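Local atomic coordinates of amidohydrolase (Xanthomonas campestris pv. campestris, PDB entry 4DZH), a protein that probably catalyses the hydrolytic deamination of adenosine-type substrates such as 5'-methylthioadenosine, using a zinc-dependent active site in a TIM-barrel amidohydrolase fold. Residues A[117-122]-A[439-444]; A[234-239]-A[245-250]; A[272-277]-A[301-306]. All blocks are in the same frame, centred on the assembly; numbering follows the deposited sequence.

Interaction 1. Residues A[117-122]-A[439-444]; sequences VADGTT and RQWRDR
Asp-119 and Trp-441 are the closest CA pair of segments 117-122 and 439-444, 9.2 Å apart, a spacing bridged here by the large indole of Trp-441 reaching a short aspartate. One segment belongs to helix 114-130 of the TIM-barrel amidohydrolase fold, the other to the C-terminal helix 431-447, which runs antiparallel beside it and comes from the far end of the chain. The link is a single polar bond. NE1 of Trp-441 donates to OD2 of Asp-119 over 2.9 Å, and the N-H points almost straight at its acceptor, at 176°. The oxygen sits at the indole edge, in the ring plane, and accepts through its anti lone pair, the one turned away from OD1. Carboxylate and ring are themselves steeply inclined, 70° apart. In both residues the side chain leaves with CG anti to the carbonyl carbon (chi1 -80° in Trp-441), which sends the two groups out to meet between the helices. Tryptophan suits the place because it brings an N-H to the end of a large apolar ring: the indole is buried, packs on Leu-86 and meets Phe-116 edge-to-face. OD2 has a second donor in ND2 of Asn-437, one turn before Trp-441, so the C-terminal helix grips this oxygen twice. Over one indole face, toward the rim, lies NH1 of Arg-444, 3.3 Å above the ring plane of Trp-441.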
ATOM      1  N   VAL A 117     -14.296  14.245 -18.892  1.00 21.31           N
ATOM      2  CA  VAL A 117     -14.905  13.148 -18.166  1.00 18.14           C
ATOM      3  C   VAL A 117     -14.744  11.833 -18.913  1.00 18.84           C
ATOM      4  O   VAL A 117     -14.462  10.790 -18.316  1.00 17.55           O
ATOM      5  CB  VAL A 117     -16.344  13.483 -17.854  1.00 17.80           C
ATOM      6  CG1 VAL A 117     -17.108  12.273 -17.356  1.00 18.14           C
ATOM      7  CG2 VAL A 117     -16.386  14.605 -16.850  1.00 19.65           C
ATOM      8  N   ALA A 118     -14.908  11.850 -20.233  1.00 18.54           N
ATOM      9  CA  ALA A 118     -14.707  10.613 -20.963  1.00 17.76           C
ATOM     10  C   ALA A 118     -13.261  10.107 -20.893  1.00 17.41           C
ATOM     11  O   ALA A 118     -13.039   8.904 -20.718  1.00 17.09           O
ATOM     12  CB  ALA A 118     -15.159  10.751 -22.439  1.00 17.98           C
ATOM     13  N   ASP A 119     -12.282  11.002 -21.053  1.00 19.06           N
ATOM     14  CA  ASP A 119     -10.893  10.578 -21.097  1.00 20.80           C
ATOM     15  C   ASP A 119     -10.463  10.077 -19.692  1.00 13.13           C
ATOM     16  O   ASP A 119      -9.774   9.039 -19.590  1.00 16.24           O
ATOM     17  CB  ASP A 119      -9.988  11.728 -21.528  1.00 24.02           C
ATOM     18  CG  ASP A 119     -10.140  12.081 -23.024  1.00 28.64           C
ATOM     19  OD1 ASP A 119     -10.800  11.317 -23.760  1.00 26.83           O
ATOM     20  OD2 ASP A 119      -9.584  13.133 -23.422  1.00 28.66           O
ATOM     21  N   GLY A 120     -10.855  10.813 -18.652  1.00 15.93           N
ATOM     22  CA  GLY A 120     -10.473  10.452 -17.294  1.00 17.48           C
ATOM     23  C   GLY A 120     -11.106   9.125 -16.862  1.00 13.93           C
ATOM     24  O   GLY A 120     -10.462   8.277 -16.234  1.00 14.45           O
ATOM     25  N   THR A 121     -12.353   8.923 -17.236  1.00 15.20           N
ATOM     26  CA  THR A 121     -13.033   7.667 -16.936  1.00 15.45           C
ATOM     27  C   THR A 121     -12.381   6.502 -17.654  1.00 13.83           C
ATOM     28  O   THR A 121     -12.193   5.400 -17.087  1.00 13.47           O
ATOM     29  CB  THR A 121     -14.519   7.771 -17.326  1.00 16.13           C
ATOM     30  OG1 THR A 121     -15.117   8.843 -16.571  1.00 16.57           O
ATOM     31  CG2 THR A 121     -15.228   6.492 -16.986  1.00 15.53           C
ATOM     32  N   THR A 122     -12.018   6.729 -18.928  1.00 16.10           N
ATOM     33  CA  THR A 122     -11.386   5.699 -19.710  1.00 17.66           C
ATOM     34  C   THR A 122     -10.013   5.318 -19.143  1.00 15.73           C
ATOM     35  O   THR A 122      -9.681   4.124 -19.030  1.00 14.76           O
ATOM     36  CB  THR A 122     -11.254   6.159 -21.175  1.00 15.57           C
ATOM     37  OG1 THR A 122     -12.545   6.448 -21.683  1.00 18.51           O
ATOM     38  CG2 THR A 122     -10.594   5.088 -22.000  1.00 15.86           C
ATOM     39  N   ARG A 439      -0.866  12.957 -21.025  1.00 23.19           N
ATOM     40  CA  ARG A 439       0.113  14.037 -21.174  1.00 27.12           C
ATOM     41  C   ARG A 439      -0.479  15.333 -21.746  1.00 30.28           C
ATOM     42  O   ARG A 439      -0.090  16.436 -21.317  1.00 30.71           O
ATOM     43  CB  ARG A 439       1.251  13.552 -22.027  1.00 31.68           C
ATOM     44  CG  ARG A 439       1.746  12.240 -21.519  1.00 35.59           C
ATOM     45  CD  ARG A 439       3.001  11.788 -22.217  1.00 38.17           C
ATOM     46  NE  ARG A 439       3.864  11.057 -21.296  1.00 38.54           N
ATOM     47  CZ  ARG A 439       4.607  10.007 -21.642  1.00 39.31           C
ATOM     48  NH1 ARG A 439       4.574   9.545 -22.882  1.00 42.25           N
ATOM     49  NH2 ARG A 439       5.389   9.410 -20.747  1.00 39.00           N
ATOM     50  N   GLN A 440      -1.434  15.217 -22.688  1.00 28.97           N
ATOM     51  CA  GLN A 440      -2.150  16.399 -23.139  1.00 26.79           C
ATOM     52  C   GLN A 440      -2.826  17.087 -22.001  1.00 25.61           C
ATOM     53  O   GLN A 440      -2.703  18.299 -21.824  1.00 28.82           O
ATOM     54  CB  GLN A 440      -3.240  16.054 -24.180  1.00 24.31           C
ATOM     55  CG  GLN A 440      -4.117  17.315 -24.490  1.00 31.40           C
ATOM     56  CD  GLN A 440      -5.366  17.002 -25.265  1.00 33.71           C
ATOM     57  OE1 GLN A 440      -6.371  16.541 -24.705  1.00 34.79           O
ATOM     58  NE2 GLN A 440      -5.314  17.243 -26.562  1.00 29.62           N
ATOM     59  N   TRP A 441      -3.591  16.313 -21.227  1.00 24.96           N
ATOM     60  CA  TRP A 441      -4.318  16.889 -20.111  1.00 27.70           C
ATOM     61  C   TRP A 441      -3.385  17.511 -19.071  1.00 22.05           C
ATOM     62  O   TRP A 441      -3.727  18.526 -18.433  1.00 25.57           O
ATOM     63  CB  TRP A 441      -5.207  15.821 -19.482  1.00 30.38           C
ATOM     64  CG  TRP A 441      -6.468  15.649 -20.281  1.00 26.33           C
ATOM     65  CD1 TRP A 441      -6.833  14.578 -21.055  1.00 27.03           C
ATOM     66  CD2 TRP A 441      -7.491  16.622 -20.413  1.00 24.85           C
ATOM     67  NE1 TRP A 441      -8.069  14.830 -21.643  1.00 22.81           N
ATOM     68  CE2 TRP A 441      -8.488  16.076 -21.252  1.00 24.54           C
ATOM     69  CE3 TRP A 441      -7.676  17.909 -19.886  1.00 27.38           C
ATOM     70  CZ2 TRP A 441      -9.639  16.773 -21.578  1.00 25.28           C
ATOM     71  CZ3 TRP A 441      -8.822  18.602 -20.200  1.00 27.30           C
ATOM     72  CH2 TRP A 441      -9.794  18.033 -21.045  1.00 24.50           C
ATOM     73  N   ARG A 442      -2.221  16.901 -18.916  1.00 25.63           N
ATOM     74  CA  ARG A 442      -1.204  17.400 -17.988  1.00 27.23           C
ATOM     75  C   ARG A 442      -0.807  18.823 -18.385  1.00 26.28           C
ATOM     76  O   ARG A 442      -0.796  19.732 -17.560  1.00 28.57           O
ATOM     77  CB  ARG A 442       0.011  16.476 -18.016  1.00 25.90           C
ATOM     78  CG  ARG A 442       0.866  16.523 -16.756  1.00 31.54           C
ATOM     79  CD  ARG A 442       1.777  17.697 -16.828  1.00 31.18           C
ATOM     80  NE  ARG A 442       2.532  17.658 -18.068  1.00 34.03           N
ATOM     81  CZ  ARG A 442       3.636  16.933 -18.222  1.00 39.07           C
ATOM     82  NH1 ARG A 442       4.299  16.947 -19.375  1.00 44.97           N
ATOM     83  NH2 ARG A 442       4.092  16.209 -17.198  1.00 37.79           N
ATOM     84  N   ASP A 443      -0.560  19.015 -19.672  1.00 28.21           N
ATOM     85  CA  ASP A 443      -0.242  20.353 -20.223  1.00 33.32           C
ATOM     86  C   ASP A 443      -1.367  21.412 -20.103  1.00 31.83           C
ATOM     87  O   ASP A 443      -1.109  22.586 -19.791  1.00 31.63           O
ATOM     88  CB  ASP A 443       0.178  20.227 -21.678  1.00 32.89           C
ATOM     89  CG  ASP A 443       1.460  19.407 -21.859  1.00 35.59           C
ATOM     90  OD1 ASP A 443       2.290  19.281 -20.907  1.00 35.33           O
ATOM     91  OD2 ASP A 443       1.640  18.889 -22.971  1.00 37.91           O
ATOM     92  N   ARG A 444      -2.609  20.992 -20.333  1.00 30.19           N
ATOM     93  CA  ARG A 444      -3.750  21.891 -20.223  1.00 28.83           C
ATOM     94  C   ARG A 444      -3.939  22.374 -18.823  1.00 31.81           C
ATOM     95  O   ARG A 444      -4.166  23.565 -18.600  1.00 34.89           O
ATOM     96  CB  ARG A 444      -5.030  21.177 -20.651  1.00 27.24           C
ATOM     97  CG  ARG A 444      -5.096  20.956 -22.110  1.00 28.87           C
ATOM     98  CD  ARG A 444      -6.458  20.472 -22.492  1.00 28.25           C
ATOM     99  NE  ARG A 444      -6.596  20.441 -23.949  1.00 27.98           N
ATOM    100  CZ  ARG A 444      -7.619  19.872 -24.567  1.00 28.36           C
ATOM    101  NH1 ARG A 444      -8.598  19.313 -23.866  1.00 29.23           N
ATOM    102  NH2 ARG A 444      -7.656  19.859 -25.884  1.00 25.09           N
TER

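Interaction 2. Residues A[234-239]-A[245-250]; sequences QEVADS and QRPLAR
Pro-247 lays its ring against helix 233-243, where CG comes within 3.6 Å of Ser-239 CB and CD within 3.8 Å of Val-236 CA. Proline fits the first turn of a helix, where no backbone N-H is needed for the helical pattern, and its compact, puckered ring offers CG and CD to the neighbouring helix. Crossing the proline at about a right angle, Val-236 sets CG2 4.1 Å from Pro-247 CD, while its CG1 approaches the guanidinium of Arg-246 obliquely, 4.0 Å from NH1; NE of that arginine forms a salt bridge with Glu-273. Ser-239 supplies the polar link: with OG anti to the backbone N (chi1 -174°), its hydroxyl donates to the carbonyl O of Gln-245 over 2.8 Å, only 17° out of the carbonyl plane. A water donates to this OG and accepts from NH1 of Arg-250. Glu-235, extended beyond CG, passes its OE2 within 3.7 Å of Pro-247 CG, but its carboxylate is held by the backbone N-H groups of His-230 and Glu-231, in the loop after strand 225-229, which carries the zinc ligand His-228. These contacts join two consecutive helices at the barrel's rim: after a short connection that doubles back, helix 247-254, with Arg-246 as N-cap residue, runs alongside helix 233-243 in much the same direction and leads on to strand 261-265, while Arg-250 reaches across to Asp-208 on helix 208-221.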
ATOM      1  N   GLN A 234     -15.016  19.148  10.865  1.00 27.06           N
ATOM      2  CA  GLN A 234     -15.525  20.491  10.550  1.00 30.26           C
ATOM      3  C   GLN A 234     -16.931  20.418   9.953  1.00 30.86           C
ATOM      4  O   GLN A 234     -17.756  21.296  10.208  1.00 26.87           O
ATOM      5  CB  GLN A 234     -14.558  21.286   9.654  1.00 32.51           C
ATOM      6  CG  GLN A 234     -14.970  22.765   9.415  1.00 48.97           C
ATOM      7  CD  GLN A 234     -14.960  23.629  10.696  1.00 51.99           C
ATOM      8  OE1 GLN A 234     -13.900  23.890  11.280  1.00 53.09           O
ATOM      9  NE2 GLN A 234     -16.148  24.063  11.136  1.00 51.46           N
ATOM     10  N   GLU A 235     -17.209  19.375   9.160  1.00 26.08           N
ATOM     11  CA  GLU A 235     -18.564  19.105   8.649  1.00 27.73           C
ATOM     12  C   GLU A 235     -19.597  18.914   9.778  1.00 30.02           C
ATOM     13  O   GLU A 235     -20.713  19.476   9.748  1.00 30.65           O
ATOM     14  CB  GLU A 235     -18.562  17.855   7.744  1.00 26.76           C
ATOM     15  CG  GLU A 235     -19.978  17.379   7.402  1.00 26.38           C
ATOM     16  CD  GLU A 235     -20.034  15.977   6.780  1.00 24.76           C
ATOM     17  OE1 GLU A 235     -18.997  15.523   6.264  1.00 27.12           O
ATOM     18  OE2 GLU A 235     -21.115  15.348   6.802  1.00 24.38           O
ATOM     19  N   VAL A 236     -19.240  18.097  10.761  1.00 24.52           N
ATOM     20  CA  VAL A 236     -20.130  17.882  11.890  1.00 28.59           C
ATOM     21  C   VAL A 236     -20.353  19.189  12.670  1.00 30.42           C
ATOM     22  O   VAL A 236     -21.496  19.545  13.012  1.00 30.53           O
ATOM     23  CB  VAL A 236     -19.623  16.768  12.804  1.00 30.31           C
ATOM     24  CG1 VAL A 236     -20.506  16.700  14.079  1.00 29.73           C
ATOM     25  CG2 VAL A 236     -19.625  15.439  12.058  1.00 30.57           C
ATOM     26  N   ALA A 237     -19.289  19.950  12.895  1.00 28.37           N
ATOM     27  CA  ALA A 237     -19.420  21.193  13.677  1.00 31.92           C
ATOM     28  C   ALA A 237     -20.228  22.257  12.913  1.00 35.02           C
ATOM     29  O   ALA A 237     -21.105  22.949  13.498  1.00 33.90           O
ATOM     30  CB  ALA A 237     -18.044  21.723  14.033  1.00 31.46           C
ATOM     31  N   ASP A 238     -19.944  22.400  11.615  1.00 31.39           N
ATOM     32  CA  ASP A 238     -20.640  23.397  10.811  1.00 29.31           C
ATOM     33  C   ASP A 238     -22.142  23.072  10.793  1.00 32.00           C
ATOM     34  O   ASP A 238     -23.004  23.973  10.763  1.00 30.71           O
ATOM     35  CB  ASP A 238     -20.125  23.420   9.364  1.00 32.74           C
ATOM     36  CG  ASP A 238     -18.777  24.119   9.212  1.00 39.15           C
ATOM     37  OD1 ASP A 238     -18.343  24.853  10.135  1.00 40.16           O
ATOM     38  OD2 ASP A 238     -18.149  23.928   8.129  1.00 42.35           O
ATOM     39  N   SER A 239     -22.450  21.775  10.764  1.00 27.72           N
ATOM     40  CA  SER A 239     -23.840  21.308  10.797  1.00 27.14           C
ATOM     41  C   SER A 239     -24.547  21.695  12.094  1.00 29.04           C
ATOM     42  O   SER A 239     -25.715  22.118  12.081  1.00 33.58           O
ATOM     43  CB  SER A 239     -23.921  19.793  10.663  1.00 28.18           C
ATOM     44  OG  SER A 239     -25.282  19.386  10.569  1.00 28.85           O
ATOM     45  N   GLN A 245     -27.907  20.355  14.825  1.00 35.41           N
ATOM     46  CA  GLN A 245     -27.976  18.894  14.773  1.00 35.79           C
ATOM     47  C   GLN A 245     -26.725  18.336  14.055  1.00 29.04           C
ATOM     48  O   GLN A 245     -26.255  18.963  13.116  1.00 30.34           O
ATOM     49  CB  GLN A 245     -29.124  18.532  13.827  1.00 43.11           C
ATOM     50  CG  GLN A 245     -30.328  17.955  14.486  1.00 47.91           C
ATOM     51  CD  GLN A 245     -31.425  17.627  13.509  1.00 44.31           C
ATOM     52  OE1 GLN A 245     -31.543  18.221  12.418  1.00 43.70           O
ATOM     53  NE2 GLN A 245     -32.249  16.663  13.889  1.00 45.27           N
ATOM     54  N   ARG A 246     -26.230  17.168  14.456  1.00 30.16           N
ATOM     55  CA  ARG A 246     -25.211  16.454  13.666  1.00 31.60           C
ATOM     56  C   ARG A 246     -25.814  16.126  12.295  1.00 30.31           C
ATOM     57  O   ARG A 246     -27.032  15.995  12.166  1.00 29.87           O
ATOM     58  CB  ARG A 246     -24.780  15.141  14.337  1.00 33.27           C
ATOM     59  CG  ARG A 246     -24.008  15.245  15.644  1.00 35.48           C
ATOM     60  CD  ARG A 246     -23.997  13.888  16.373  1.00 34.68           C
ATOM     61  NE  ARG A 246     -23.228  12.821  15.692  1.00 34.90           N
ATOM     62  CZ  ARG A 246     -21.911  12.696  15.778  1.00 39.16           C
ATOM     63  NH1 ARG A 246     -21.232  13.608  16.477  1.00 42.14           N
ATOM     64  NH2 ARG A 246     -21.267  11.673  15.162  1.00 28.29           N
ATOM     65  N   PRO A 247     -24.967  15.938  11.252  1.00 28.50           N
ATOM     66  CA  PRO A 247     -25.566  15.697   9.932  1.00 27.79           C
ATOM     67  C   PRO A 247     -26.414  14.420   9.880  1.00 24.05           C
ATOM     68  O   PRO A 247     -27.463  14.447   9.250  1.00 25.64           O
ATOM     69  CB  PRO A 247     -24.342  15.585   8.992  1.00 23.99           C
ATOM     70  CG  PRO A 247     -23.306  16.404   9.646  1.00 23.43           C
ATOM     71  CD  PRO A 247     -23.531  16.254  11.162  1.00 25.55           C
ATOM     72  N   LEU A 248     -25.986  13.335  10.520  1.00 27.42           N
ATOM     73  CA  LEU A 248     -26.796  12.119  10.470  1.00 26.95           C
ATOM     74  C   LEU A 248     -28.185  12.349  11.095  1.00 31.29           C
ATOM     75  O   LEU A 248     -29.183  11.812  10.613  1.00 30.25           O
ATOM     76  CB  LEU A 248     -26.049  10.929  11.088  1.00 28.56           C
ATOM     77  CG  LEU A 248     -25.207  10.122  10.089  1.00 29.74           C
ATOM     78  CD1 LEU A 248     -24.276   9.204  10.860  1.00 30.93           C
ATOM     79  CD2 LEU A 248     -26.166   9.383   9.119  1.00 27.97           C
ATOM     80  N   ALA A 249     -28.249  13.162  12.150  1.00 31.10           N
ATOM     81  CA  ALA A 249     -29.537  13.512  12.763  1.00 32.58           C
ATOM     82  C   ALA A 249     -30.442  14.279  11.794  1.00 33.34           C
ATOM     83  O   ALA A 249     -31.648  13.993  11.672  1.00 32.54           O
ATOM     84  CB  ALA A 249     -29.307  14.313  14.047  1.00 30.99           C
ATOM     85  N   ARG A 250     -29.867  15.267  11.107  1.00 31.59           N
ATOM     86  CA  ARG A 250     -30.597  15.994  10.067  1.00 31.43           C
ATOM     87  C   ARG A 250     -31.045  15.109   8.896  1.00 33.03           C
ATOM     88  O   ARG A 250     -32.176  15.206   8.437  1.00 32.91           O
ATOM     89  CB  ARG A 250     -29.786  17.176   9.548  1.00 29.36           C
ATOM     90  CG  ARG A 250     -30.284  17.754   8.225  1.00 29.95           C
ATOM     91  CD  ARG A 250     -29.430  18.956   7.793  1.00 29.80           C
ATOM     92  NE  ARG A 250     -29.888  19.485   6.521  1.00 28.42           N
ATOM     93  CZ  ARG A 250     -29.133  19.554   5.434  1.00 29.65           C
ATOM     94  NH1 ARG A 250     -27.876  19.141   5.500  1.00 26.44           N
ATOM     95  NH2 ARG A 250     -29.636  20.026   4.279  1.00 27.11           N
TER
HETATM   96  O   HOH W   1     -26.093  18.713   7.834  1.00 26.51           O

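Interaction 3. Residues A[272-277]-A[301-306]; sequences AEIHLC and ACALQR
Apolar contact carries the whole meeting of Ile-274 with Ala-303 and Leu-304, and the isoleucine divides its two branches between them. Its longer arm runs out extended (chi2 -179°) so that CD1 meets the methyl CB of Ala-303 at 3.6 Å, the closest approach of the two segments. The shorter branch, CG2, lies 4.0 Å from CD2 of Leu-304, and CG1 is equally near that methyl, so a single leucine methyl rests against the fork of the isoleucine. The chains of Ile-274 and Leu-304 slant across one another.

Backbone proximity is the second element. The CA atoms of Ile-274 and Leu-304 are only 6.0 Å apart, close for two helices, and CG2 of Ile-274 also comes within 4.0 Å of the carbonyl O of Ala-303. Residue size follows from this spacing: alanine presents just one methyl where the tip of Ile-274 arrives, while the branched isoleucine and leucine interlock at an angle.

Charged residues of the two helices are engaged elsewhere: Arg-306 ends in a salt bridge with Asp-343, and Glu-273 turns to Arg-246. Both helices belong to the outer layer of the barrel: helix 271-280 leads into strand 283-286, on whose Val-284 Leu-304 also rests, and short helix 301-306 precedes the adjacent parallel strand 310-313.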
ATOM      1  N   ALA A 272     -24.718   4.926  18.811  1.00 39.76           N
ATOM      2  CA  ALA A 272     -26.074   5.185  18.346  1.00 42.67           C
ATOM      3  C   ALA A 272     -26.134   5.152  16.829  1.00 39.39           C
ATOM      4  O   ALA A 272     -26.956   4.441  16.221  1.00 40.28           O
ATOM      5  CB  ALA A 272     -26.521   6.555  18.847  1.00 44.74           C
ATOM      6  N   GLU A 273     -25.236   5.903  16.212  1.00 40.81           N
ATOM      7  CA  GLU A 273     -25.182   5.973  14.751  1.00 41.20           C
ATOM      8  C   GLU A 273     -24.876   4.631  14.083  1.00 32.99           C
ATOM      9  O   GLU A 273     -25.544   4.273  13.070  1.00 32.82           O
ATOM     10  CB  GLU A 273     -24.242   7.088  14.318  1.00 41.57           C
ATOM     11  CG  GLU A 273     -24.900   8.426  14.623  1.00 40.59           C
ATOM     12  CD  GLU A 273     -23.964   9.611  14.589  1.00 34.54           C
ATOM     13  OE1 GLU A 273     -22.756   9.389  14.618  1.00 34.18           O
ATOM     14  OE2 GLU A 273     -24.478  10.764  14.520  1.00 37.95           O
ATOM     15  N   ILE A 274     -23.986   3.854  14.698  1.00 32.52           N
ATOM     16  CA  ILE A 274     -23.656   2.524  14.200  1.00 30.42           C
ATOM     17  C   ILE A 274     -24.863   1.620  14.155  1.00 32.40           C
ATOM     18  O   ILE A 274     -25.204   1.061  13.093  1.00 35.45           O
ATOM     19  CB  ILE A 274     -22.524   1.860  14.985  1.00 36.25           C
ATOM     20  CG1 ILE A 274     -21.244   2.682  14.899  1.00 35.98           C
ATOM     21  CG2 ILE A 274     -22.243   0.496  14.432  1.00 38.91           C
ATOM     22  CD1 ILE A 274     -20.116   2.045  15.627  1.00 38.09           C
ATOM     23  N   HIS A 275     -25.540   1.513  15.291  1.00 38.34           N
ATOM     24  CA  HIS A 275     -26.776   0.739  15.388  1.00 39.23           C
ATOM     25  C   HIS A 275     -27.910   1.340  14.561  1.00 37.53           C
ATOM     26  O   HIS A 275     -28.720   0.591  13.971  1.00 35.60           O
ATOM     27  CB  HIS A 275     -27.130   0.446  16.863  1.00 43.52           C
ATOM     28  CG  HIS A 275     -26.078  -0.370  17.538  1.00 51.08           C
ATOM     29  ND1 HIS A 275     -26.075  -1.748  17.505  1.00 54.35           N
ATOM     30  CD2 HIS A 275     -24.930  -0.006  18.166  1.00 53.11           C
ATOM     31  CE1 HIS A 275     -24.999  -2.199  18.128  1.00 55.19           C
ATOM     32  NE2 HIS A 275     -24.292  -1.164  18.544  1.00 55.64           N
ATOM     33  N   LEU A 276     -27.920   2.669  14.435  1.00 36.60           N
ATOM     34  CA  LEU A 276     -28.828   3.309  13.487  1.00 37.32           C
ATOM     35  C   LEU A 276     -28.656   2.734  12.086  1.00 35.19           C
ATOM     36  O   LEU A 276     -29.660   2.343  11.417  1.00 33.64           O
ATOM     37  CB  LEU A 276     -28.663   4.835  13.476  1.00 41.00           C
ATOM     38  CG  LEU A 276     -29.717   5.569  12.621  1.00 44.53           C
ATOM     39  CD1 LEU A 276     -31.165   5.197  13.029  1.00 43.48           C
ATOM     40  CD2 LEU A 276     -29.528   7.090  12.623  1.00 44.25           C
ATOM     41  N   CYS A 277     -27.394   2.661  11.642  1.00 38.80           N
ATOM     42  CA  CYS A 277     -27.070   2.181  10.303  1.00 32.89           C
ATOM     43  C   CYS A 277     -27.466   0.720  10.182  1.00 30.32           C
ATOM     44  O   CYS A 277     -28.145   0.331   9.207  1.00 36.97           O
ATOM     45  CB  CYS A 277     -25.582   2.404   9.980  1.00 33.57           C
ATOM     46  SG  CYS A 277     -25.093   4.180   9.889  1.00 44.60           S
ATOM     47  N   ALA A 301     -14.125   1.118  11.368  1.00 18.70           N
ATOM     48  CA  ALA A 301     -14.530   0.026  10.510  1.00 23.67           C
ATOM     49  C   ALA A 301     -14.802  -1.263  11.255  1.00 22.04           C
ATOM     50  O   ALA A 301     -15.734  -1.996  10.908  1.00 23.31           O
ATOM     51  CB  ALA A 301     -13.487  -0.192   9.397  1.00 24.49           C
ATOM     52  N   CYS A 302     -13.986  -1.572  12.262  1.00 25.53           N
ATOM     53  CA  CYS A 302     -14.218  -2.782  13.024  1.00 28.18           C
ATOM     54  C   CYS A 302     -15.555  -2.672  13.783  1.00 25.49           C
ATOM     55  O   CYS A 302     -16.341  -3.618  13.817  1.00 25.89           O
ATOM     56  CB  CYS A 302     -13.090  -3.028  14.011  1.00 29.78           C
ATOM     57  SG  CYS A 302     -13.383  -4.489  15.018  1.00 31.93           S
ATOM     58  N   ALA A 303     -15.807  -1.504  14.359  1.00 25.95           N
ATOM     59  CA  ALA A 303     -17.062  -1.331  15.109  1.00 30.85           C
ATOM     60  C   ALA A 303     -18.278  -1.535  14.206  1.00 30.55           C
ATOM     61  O   ALA A 303     -19.263  -2.195  14.600  1.00 32.91           O
ATOM     62  CB  ALA A 303     -17.110   0.028  15.793  1.00 33.85           C
ATOM     63  N   LEU A 304     -18.212  -0.981  12.996  1.00 25.25           N
ATOM     64  CA  LEU A 304     -19.322  -1.054  12.068  1.00 24.94           C
ATOM     65  C   LEU A 304     -19.505  -2.479  11.620  1.00 27.06           C
ATOM     66  O   LEU A 304     -20.627  -2.954  11.522  1.00 30.38           O
ATOM     67  CB  LEU A 304     -19.040  -0.189  10.834  1.00 24.15           C
ATOM     68  CG  LEU A 304     -19.142   1.326  11.026  1.00 27.34           C
ATOM     69  CD1 LEU A 304     -18.436   2.085   9.913  1.00 22.45           C
ATOM     70  CD2 LEU A 304     -20.627   1.723  11.026  1.00 27.42           C
ATOM     71  N   GLN A 305     -18.393  -3.165  11.307  1.00 24.78           N
ATOM     72  CA  GLN A 305     -18.521  -4.508  10.802  1.00 24.95           C
ATOM     73  C   GLN A 305     -19.135  -5.429  11.887  1.00 28.14           C
ATOM     74  O   GLN A 305     -20.034  -6.216  11.605  1.00 30.43           O
ATOM     75  CB  GLN A 305     -17.152  -5.001  10.281  1.00 27.34           C
ATOM     76  CG  GLN A 305     -17.204  -6.354   9.629  1.00 26.95           C
ATOM     77  CD  GLN A 305     -17.017  -7.441  10.650  1.00 31.96           C
ATOM     78  OE1 GLN A 305     -16.281  -7.269  11.625  1.00 36.77           O
ATOM     79  NE2 GLN A 305     -17.691  -8.566  10.449  1.00 30.46           N
ATOM     80  N   ARG A 306     -18.671  -5.305  13.119  1.00 31.10           N
ATOM     81  CA  ARG A 306     -19.179  -6.199  14.148  1.00 31.32           C
ATOM     82  C   ARG A 306     -20.602  -5.853  14.564  1.00 33.43           C
ATOM     83  O   ARG A 306     -21.303  -6.681  15.147  1.00 38.34           O
ATOM     84  CB  ARG A 306     -18.248  -6.264  15.344  1.00 29.04           C
ATOM     85  CG  ARG A 306     -16.882  -6.830  14.910  1.00 30.58           C
ATOM     86  CD  ARG A 306     -15.853  -6.842  16.010  1.00 32.69           C
ATOM     87  NE  ARG A 306     -14.683  -7.622  15.591  1.00 35.44           N
ATOM     88  CZ  ARG A 306     -13.570  -7.743  16.306  1.00 36.29           C
ATOM     89  NH1 ARG A 306     -13.469  -7.128  17.487  1.00 35.42           N
ATOM     90  NH2 ARG A 306     -12.555  -8.479  15.845  1.00 32.86           N
TER

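In the fold
Interactions 2 and 3 are neighbours on one side of the chain, their centres 18 Å apart, and a salt bridge joins them directly: Arg-246 NE lies 2.7 Å from Glu-273 OE2. Interaction 1 lies farther off, on the opposite side of the chain's centre from interaction 3, and encloses both others in sequence by tying the C-terminal helix to an early barrel helix. The chemistry follows the place. Interaction 3 is buried and wholly apolar, joining two outer helices that lie on either side of strand 283-286 in the sequence. Interaction 2, partly buried, mixes proline packing with hydroxyl and water links at a tight turn. Interaction 1, also partly buried, spans its wider gap with one directed indole-carboxylate bond.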